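Local coordinates for protein dnab-like replicative helicase (Bacillus phage SPP1, PDB 3BH0) that probably unwinds duplex DNA at the replication fork as a DnaB-family helicase driven by ATP hydrolysis, this chain being its ATPase domain, at residues V71-R76 / V223-S228. Sequence-based numbering, arbitrary orientation.
Sequences VLIAAR and VVIALS
The flat groups meeting here are the peptide units of two parallel strands, 71-74 and 223-228. On one face of the ribbon lie V71, I73, I225 and L227. On the other lie L72, A74, A226 and S228. Five backbone hydrogen bonds join the two strands. V71 N donates to V224 O at 2.7 Å, and A226 N returns a bond to V71 O. I73 N then reaches A226 O, and S228 N reaches I73 O at 2.9 Å. The ladder ends with a longer bond, 3.3 Å from A75 N to S228 O. CA-H...O contacts back up the ladder, such as L227 CA to I73 O at 3.1 Å.

V71 and I225 run alongside each other, V71 CG1 3.9 Å from I225 CG1. With chi1 near 10°, V71 CG1 almost eclipses its own backbone N and sits close to V224 O and I225 CG1. I73 leans across I225, and its CD1 rests 3.6 Å from I225 CG2. The CG1 branch of I73 stands anti to the carbonyl carbon (chi1 -61°), and this carries CD1 back to I225. On the opposite face, L72 CD1 packs 4.0 Å from A226 CB and also meets S228 CB. A74 CB touches S228 CB at 3.9 Å. The hydroxyl of S228 bonds to Q191.

This is the parallel core of a P-loop NTPase sheet. Strand 70-74 leads into a probable Walker A loop, where K81 NZ bonds to A75 O. Helix 81-93 covers I73, I225 and L227 through F84, M92 and A85. Strand 183-188 flanks 223-228, and strand 259-265 flanks 70-74, so both strands are interior to the sheet.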
# COMPACT_ATOMS: atom_id res chain seq x y z
N VAL A 71 6.84 0.93 4.30
CA VAL A 71 5.89 -0.14 4.58
C VAL A 71 5.73 -1.10 3.41
O VAL A 71 5.71 -0.72 2.24
CB VAL A 71 4.53 0.36 5.21
CG1 VAL A 71 4.43 1.85 5.19
CG2 VAL A 71 3.32 -0.28 4.59
N LEU A 72 5.68 -2.37 3.79
CA LEU A 72 5.61 -3.48 2.88
C LEU A 72 4.25 -4.18 3.01
O LEU A 72 3.79 -4.48 4.11
CB LEU A 72 6.75 -4.44 3.19
CG LEU A 72 7.20 -5.35 2.06
CD1 LEU A 72 8.02 -4.54 1.04
CD2 LEU A 72 7.99 -6.50 2.63
N ILE A 73 3.59 -4.39 1.88
CA ILE A 73 2.36 -5.16 1.80
C ILE A 73 2.71 -6.37 0.95
O ILE A 73 2.84 -6.28 -0.27
CB ILE A 73 1.18 -4.37 1.15
CG1 ILE A 73 0.86 -3.12 1.98
CG2 ILE A 73 -0.05 -5.24 1.07
CD1 ILE A 73 -0.07 -2.15 1.30
N ALA A 74 2.89 -7.49 1.63
CA ALA A 74 3.23 -8.73 0.98
C ALA A 74 2.12 -9.79 1.10
O ALA A 74 1.45 -9.93 2.12
CB ALA A 74 4.56 -9.25 1.49
N ALA A 75 1.90 -10.54 0.03
CA ALA A 75 0.88 -11.58 0.04
C ALA A 75 1.10 -12.49 -1.15
O ALA A 75 1.62 -12.07 -2.17
CB ALA A 75 -0.53 -10.98 -0.02
N ARG A 76 0.67 -13.74 -0.98
CA ARG A 76 0.52 -14.68 -2.07
C ARG A 76 -0.54 -14.17 -3.06
O ARG A 76 -1.29 -13.24 -2.74
CB ARG A 76 0.17 -16.05 -1.50
CG ARG A 76 1.28 -16.69 -0.67
CD ARG A 76 2.45 -17.14 -1.55
NE ARG A 76 2.00 -18.02 -2.62
CZ ARG A 76 2.54 -18.07 -3.84
NH1 ARG A 76 3.56 -17.29 -4.19
NH2 ARG A 76 2.01 -18.89 -4.74
N VAL A 223 6.24 8.69 2.82
CA VAL A 223 5.85 7.31 3.07
C VAL A 223 6.07 6.49 1.79
O VAL A 223 5.56 6.84 0.74
CB VAL A 223 4.38 7.17 3.52
CG1 VAL A 223 4.07 5.70 3.90
CG2 VAL A 223 4.09 8.10 4.70
N VAL A 224 6.85 5.43 1.88
CA VAL A 224 6.97 4.47 0.79
C VAL A 224 6.21 3.21 1.16
O VAL A 224 6.40 2.68 2.25
CB VAL A 224 8.44 4.15 0.46
CG1 VAL A 224 8.53 3.13 -0.67
CG2 VAL A 224 9.16 5.45 0.07
N ILE A 225 5.30 2.81 0.27
CA ILE A 225 4.53 1.58 0.41
C ILE A 225 4.83 0.66 -0.79
O ILE A 225 4.38 0.92 -1.91
CB ILE A 225 3.01 1.84 0.54
CG1 ILE A 225 2.69 2.71 1.77
CG2 ILE A 225 2.28 0.53 0.70
CD1 ILE A 225 1.26 3.19 1.85
N ALA A 226 5.60 -0.39 -0.53
CA ALA A 226 5.92 -1.35 -1.55
C ALA A 226 5.13 -2.66 -1.36
O ALA A 226 5.14 -3.28 -0.28
CB ALA A 226 7.43 -1.62 -1.60
N LEU A 227 4.43 -3.04 -2.42
CA LEU A 227 3.83 -4.36 -2.56
C LEU A 227 4.94 -5.36 -2.89
O LEU A 227 5.89 -5.04 -3.60
CB LEU A 227 2.76 -4.35 -3.67
CG LEU A 227 1.33 -3.98 -3.27
CD1 LEU A 227 1.28 -2.60 -2.64
CD2 LEU A 227 0.37 -4.04 -4.46
N SER A 228 4.79 -6.57 -2.36
CA SER A 228 5.80 -7.60 -2.49
C SER A 228 5.16 -8.96 -2.60
O SER A 228 4.17 -9.27 -1.92
CB SER A 228 6.75 -7.57 -1.29
OG SER A 228 7.57 -8.72 -1.28